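Local coordinates for 2-hydroxy-3-oxopropionate reductase (Polaromonas sp. JS666, PDB 4DLL), which probably catalyses the NAD(P)H-dependent reduction of 2-hydroxy-3-oxopropionate (tartronate semialdehyde) to glycerate, as a member of the 3-hydroxyisobutyrate dehydrogenase-like family, at residues Leu200-Gln203 / Met204-Ile208; Gln265-Asp268 / Met269-Leu273; Thr286-Phe289 / Glu290-Tyr293. All blocks are in the same frame, centred on the assembly; numbering follows the deposited sequence.

Interaction 1 (Leu200-Gln203 / Met204-Ile208); sequences LANQ and MIVGI
M204, a selenomethionine, lies back against the backbone of L200 one turn earlier in the same α-helix, 194-222, the long helix that leads from the nucleotide-binding domain into the all-helical C-terminal domain. With CG set beside its own backbone N (chi1 -69°), the M204 chain passes alongside the L200 carbonyl, and CG comes within 3.2 Å of L200 O. Beyond it SE skirts A201, and the bend at the last torsion turns CE to the CB of L200, although CE also sits improbably close to A272, so its exact place is doubtful. I205 and V206 use the same one-turn spacing: CG1 of I205 lies 3.5 Å from A201 O, while CG2 of V206 rests 3.4 Å from N202 O. I205 and V206 also pack against A216 and F238 of the second subunit, so this buried turn faces the dimer interface. The first bond of the Q203 side chain points away from the following turn, yet CB touches it, 3.3 Å from M204 N; OE1 has a weak hydrogen bond from K199. The backbone O of Q203 accepts the N of G207 in a hydrogen bond of 2.7 Å.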
# COMPACT_ATOMS: atom_id res chain seq x y z
N LEU A 200 11.16 -1.03 -11.03
CA LEU A 200 10.58 0.33 -11.28
C LEU A 200 9.07 0.21 -10.99
O LEU A 200 8.49 1.10 -10.40
CB LEU A 200 10.81 0.82 -12.76
CG LEU A 200 12.21 1.18 -13.22
CD1 LEU A 200 12.38 1.30 -14.82
CD2 LEU A 200 12.72 2.42 -12.46
N ALA A 201 8.44 -0.93 -11.34
CA ALA A 201 7.11 -1.21 -10.83
C ALA A 201 7.06 -1.02 -9.31
O ALA A 201 6.15 -0.39 -8.82
CB ALA A 201 6.59 -2.67 -11.25
N ASN A 202 8.00 -1.57 -8.56
CA ASN A 202 7.99 -1.51 -7.03
C ASN A 202 8.20 -0.04 -6.60
O ASN A 202 7.52 0.52 -5.71
CB ASN A 202 9.20 -2.33 -6.62
CG ASN A 202 9.32 -2.60 -5.18
OD1 ASN A 202 9.96 -1.84 -4.43
ND2 ASN A 202 8.78 -3.76 -4.79
N GLN A 203 9.08 0.66 -7.29
CA GLN A 203 9.21 2.13 -6.92
C GLN A 203 7.99 3.04 -7.27
O GLN A 203 7.59 3.91 -6.48
CB GLN A 203 10.54 2.71 -7.44
CG GLN A 203 11.80 2.09 -6.88
CD GLN A 203 11.69 1.69 -5.38
OE1 GLN A 203 11.31 0.54 -5.05
NE2 GLN A 203 11.96 2.65 -4.48
N MSE A 204 7.40 2.88 -8.43
CA MSE A 204 6.04 3.43 -8.67
C MSE A 204 5.07 3.17 -7.52
O MSE A 204 4.41 4.08 -7.06
CB MSE A 204 5.43 2.75 -9.91
CG MSE A 204 6.11 3.16 -11.12
SE MSE A 204 5.70 2.10 -12.73
CE MSE A 204 7.55 2.05 -13.20
N ILE A 205 4.91 1.92 -7.10
CA ILE A 205 3.98 1.65 -5.99
C ILE A 205 4.44 2.32 -4.72
O ILE A 205 3.67 2.91 -4.02
CB ILE A 205 3.78 0.11 -5.71
CG1 ILE A 205 3.20 -0.62 -6.93
CG2 ILE A 205 2.95 -0.11 -4.43
CD1 ILE A 205 2.98 -2.16 -6.59
N VAL A 206 5.72 2.30 -4.42
CA VAL A 206 6.14 2.97 -3.20
C VAL A 206 5.91 4.51 -3.33
O VAL A 206 5.38 5.15 -2.42
CB VAL A 206 7.65 2.59 -2.76
CG1 VAL A 206 8.21 3.50 -1.62
CG2 VAL A 206 7.78 1.16 -2.39
N GLY A 207 6.34 5.08 -4.45
CA GLY A 207 6.24 6.52 -4.69
C GLY A 207 4.82 7.04 -4.67
O GLY A 207 4.55 8.09 -4.13
N ILE A 208 3.88 6.29 -5.24
CA ILE A 208 2.48 6.70 -5.17
C ILE A 208 1.84 6.49 -3.77
O ILE A 208 1.07 7.34 -3.31
CB ILE A 208 1.68 5.97 -6.28
CG1 ILE A 208 2.21 6.33 -7.69
CG2 ILE A 208 0.26 6.30 -6.22
CD1 ILE A 208 1.88 5.23 -8.78

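Interaction 2 (Gln265-Asp268 / Met269-Leu273); sequences QLKD and MRNAL
K267 O receives the backbone N of N271 in a nearly straight 2.8 Å hydrogen bond (N-H...O 168°), and the N271 side chain folds back beside the same turn. Its ND2 lies 3.7 Å from CG of K267, whose aliphatic chain crosses it. Farther on, K267 curls round to its neighbour D268: NZ forms a 2.8 Å salt bridge with OD1, approaching from the syn side but 34° out of the carboxylate plane. The other oxygen, OD2, has a weak hydrogen bond from Q203. On another flank L266 carries the R270 guanidinium. A sharp bend in the arginine (chi2 -96°) swings the group back over the leucine branch, where CD2 sits over one face, 3.4 Å above the plane and offset toward the rim. CD1 adds a second touch, 3.6 Å from NE of R270, and that NE makes a salt bridge to E290 of helix 284-301. Substituting an alanine for L266 would remove both methyls that touch the guanidinium and is likely to leave it freer to swing, weakening its hold on E290. Toward helix 194-222, selenomethionine M269 doubles back so that SE lies 3.7 Å from NE2 of Q265 and CE faces CB of D268 at the same separation. That NE2 is committed to Q203 O. L266 with R270, Q265 with M269 and K267 with N271 thus meet one turn apart, the i to i+4 packing of an α-helix, here in the helical C-terminal domain of a 3-hydroxyisobutyrate dehydrogenase-like enzyme.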
# COMPACT_ATOMS: atom_id res chain seq x y z
N GLN A 265 13.86 8.93 -5.15
CA GLN A 265 12.51 8.55 -5.58
C GLN A 265 12.14 9.27 -6.88
O GLN A 265 11.51 8.66 -7.75
CB GLN A 265 11.47 8.79 -4.49
CG GLN A 265 10.05 8.30 -4.86
CD GLN A 265 9.86 6.78 -4.77
OE1 GLN A 265 10.37 6.13 -3.88
NE2 GLN A 265 9.09 6.23 -5.67
N LEU A 266 12.58 10.54 -7.03
CA LEU A 266 12.37 11.31 -8.26
C LEU A 266 12.99 10.59 -9.44
O LEU A 266 12.33 10.38 -10.47
CB LEU A 266 12.96 12.71 -8.16
CG LEU A 266 12.87 13.56 -9.45
CD1 LEU A 266 11.41 13.90 -9.90
CD2 LEU A 266 13.73 14.83 -9.31
N LYS A 267 14.24 10.18 -9.26
CA LYS A 267 14.94 9.41 -10.25
C LYS A 267 14.17 8.12 -10.54
O LYS A 267 14.01 7.75 -11.71
CB LYS A 267 16.40 9.16 -9.76
CG LYS A 267 17.33 8.43 -10.73
CD LYS A 267 18.49 7.60 -10.01
CE LYS A 267 18.15 7.01 -8.60
NZ LYS A 267 17.27 5.76 -8.57
N ASP A 268 13.69 7.42 -9.52
CA ASP A 268 12.93 6.20 -9.80
C ASP A 268 11.74 6.55 -10.67
O ASP A 268 11.49 5.87 -11.64
CB ASP A 268 12.43 5.41 -8.55
CG ASP A 268 13.52 5.09 -7.54
OD1 ASP A 268 14.70 4.79 -7.93
OD2 ASP A 268 13.17 5.14 -6.32
N MSE A 269 11.00 7.60 -10.33
CA MSE A 269 9.86 8.05 -11.18
C MSE A 269 10.28 8.36 -12.64
O MSE A 269 9.66 7.88 -13.56
CB MSE A 269 9.11 9.26 -10.57
CG MSE A 269 8.61 9.10 -9.12
SE MSE A 269 7.41 7.49 -8.76
CE MSE A 269 8.75 6.07 -8.64
N ARG A 270 11.37 9.12 -12.81
CA ARG A 270 11.90 9.50 -14.11
C ARG A 270 12.34 8.30 -14.94
O ARG A 270 11.94 8.15 -16.09
CB ARG A 270 13.07 10.49 -13.97
CG ARG A 270 12.78 11.75 -13.16
CD ARG A 270 12.40 12.88 -14.06
NE ARG A 270 12.18 14.16 -13.40
CZ ARG A 270 13.12 15.02 -13.01
NH1 ARG A 270 14.41 14.78 -13.17
NH2 ARG A 270 12.75 16.15 -12.44
N ASN A 271 13.14 7.41 -14.35
CA ASN A 271 13.44 6.14 -15.02
C ASN A 271 12.22 5.30 -15.39
O ASN A 271 12.24 4.58 -16.38
CB ASN A 271 14.41 5.30 -14.20
CG ASN A 271 15.74 5.90 -14.18
OD1 ASN A 271 16.11 6.53 -15.14
ND2 ASN A 271 16.44 5.77 -13.09
N ALA A 272 11.18 5.39 -14.60
CA ALA A 272 9.98 4.54 -14.87
C ALA A 272 9.26 5.16 -16.06
O ALA A 272 8.70 4.44 -16.90
CB ALA A 272 9.07 4.52 -13.72
N LEU A 273 9.30 6.49 -16.13
CA LEU A 273 8.63 7.18 -17.19
C LEU A 273 9.38 7.08 -18.54
O LEU A 273 8.74 6.94 -19.57
CB LEU A 273 8.32 8.63 -16.79
CG LEU A 273 7.23 8.85 -15.76
CD1 LEU A 273 7.05 10.34 -15.59
CD2 LEU A 273 5.84 8.16 -16.10

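Interaction 3 (Thr286-Phe289 / Glu290-Tyr293); sequences TGLF and EQLY
F289 and Y293, one turn apart on helix 284-301, make the aromatic part of this contact: CE1 of Y293 comes to the edge of the F289 ring, near its plane, 4.1 Å from CD2. The tyrosine is drawn back by its first torsion (CG beside the backbone N, chi1 -84°), which also brings the edge of its own ring to the F289 carbonyl, with CD1 3.0 Å from F289 O. Over one face of the F289 ring lies CD1 of L292, 4.3 Å from CD2. That leucine methyl has a second apolar neighbour, CG of L288 at 4.1 Å, so it bridges the phenylalanine and the leucine of the preceding turn. The second subunit continues this greasy patch, with its I285 against F289 and L292 and its L288 against L288.

Backbone hydrogen bonds bind the two turns: T286 O takes E290 N at 2.7 Å, whereas the G287 O to Q291 N bond is stretched to 3.3 Å. Q291 lays its extended chain past the same glycine, CG 3.5 Å from G287 O.

The polar ends find partners beyond the two turns. OG1 of T286 hydrogen-bonds E215 of the second subunit, and OH of Y293 reaches G207 O on helix 194-222. The contact therefore joins an apolar strip, offered to the dimer partner, with two hydrogen bonds that satisfy the buried threonine and tyrosine hydroxyls, the threonine's across the subunit interface.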
# COMPACT_ATOMS: atom_id res chain seq x y z
N THR A 286 1.85 7.76 -12.38
CA THR A 286 3.25 8.05 -12.25
C THR A 286 3.62 9.41 -12.85
O THR A 286 4.47 10.11 -12.30
CB THR A 286 4.06 6.91 -12.86
OG1 THR A 286 3.86 5.75 -12.08
CG2 THR A 286 5.54 7.21 -12.85
N GLY A 287 2.99 9.79 -13.97
CA GLY A 287 3.14 11.16 -14.53
C GLY A 287 2.80 12.25 -13.50
O GLY A 287 3.56 13.18 -13.28
N LEU A 288 1.67 12.10 -12.82
CA LEU A 288 1.30 13.04 -11.75
C LEU A 288 2.35 13.01 -10.65
O LEU A 288 2.81 14.07 -10.19
CB LEU A 288 -0.08 12.74 -11.16
CG LEU A 288 -0.48 13.42 -9.85
CD1 LEU A 288 -0.51 14.94 -10.04
CD2 LEU A 288 -1.82 12.92 -9.36
N PHE A 289 2.75 11.80 -10.24
CA PHE A 289 3.78 11.71 -9.16
C PHE A 289 5.19 12.19 -9.49
O PHE A 289 5.85 12.75 -8.63
CB PHE A 289 3.79 10.33 -8.50
CG PHE A 289 2.72 10.19 -7.51
CD1 PHE A 289 1.42 9.90 -7.94
CD2 PHE A 289 2.96 10.48 -6.19
CE1 PHE A 289 0.40 9.81 -7.09
CE2 PHE A 289 1.94 10.39 -5.32
CZ PHE A 289 0.64 10.03 -5.76
N GLU A 290 5.64 12.04 -10.73
CA GLU A 290 6.89 12.67 -11.12
C GLU A 290 6.78 14.20 -10.91
O GLU A 290 7.66 14.80 -10.28
CB GLU A 290 7.24 12.30 -12.55
CG GLU A 290 8.58 12.83 -13.04
CD GLU A 290 8.50 14.23 -13.69
OE1 GLU A 290 7.41 14.63 -14.19
OE2 GLU A 290 9.55 14.93 -13.70
N GLN A 291 5.67 14.80 -11.37
CA GLN A 291 5.46 16.27 -11.24
C GLN A 291 5.52 16.66 -9.78
O GLN A 291 6.20 17.61 -9.42
CB GLN A 291 4.10 16.73 -11.77
CG GLN A 291 3.95 16.67 -13.26
CD GLN A 291 2.57 17.12 -13.71
OE1 GLN A 291 1.62 16.34 -13.70
NE2 GLN A 291 2.47 18.39 -14.12
N LEU A 292 4.83 15.91 -8.94
CA LEU A 292 4.79 16.25 -7.52
C LEU A 292 6.14 16.12 -6.85
O LEU A 292 6.48 16.92 -5.97
CB LEU A 292 3.80 15.39 -6.78
CG LEU A 292 2.36 15.72 -7.09
CD1 LEU A 292 1.54 14.57 -6.50
CD2 LEU A 292 1.95 17.11 -6.51
N TYR A 293 6.89 15.10 -7.26
CA TYR A 293 8.22 14.94 -6.72
C TYR A 293 9.15 16.01 -7.28
O TYR A 293 10.00 16.52 -6.56
CB TYR A 293 8.77 13.54 -6.97
CG TYR A 293 8.32 12.53 -5.94
CD1 TYR A 293 7.34 11.58 -6.24
CD2 TYR A 293 8.86 12.53 -4.66
CE1 TYR A 293 6.93 10.66 -5.29
CE2 TYR A 293 8.45 11.60 -3.69
CZ TYR A 293 7.50 10.67 -4.02
OH TYR A 293 7.09 9.78 -3.09

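How the interactions relate
The three contacts lie on three mutually packed helices of the C-terminal domain, 194-222, 262-278 and 284-301, their centres about 9 Å (1 and 2), 9 Å (2 and 3) and 11 Å (1 and 3) apart. Each pair is joined by a polar link: NE2 of Q265 to Q203 O at 2.9 Å between interactions 1 and 2, NE of R270 to OE2 of E290 at 2.8 Å between 2 and 3, and OH of Y293 to G207 O at 3.2 Å between 1 and 3. Side-chain packing fills in beside them, as where CG2 of I208 meets CE1 of F289 at 3.6 Å. Interactions 1 and 3 also pack on the second subunit.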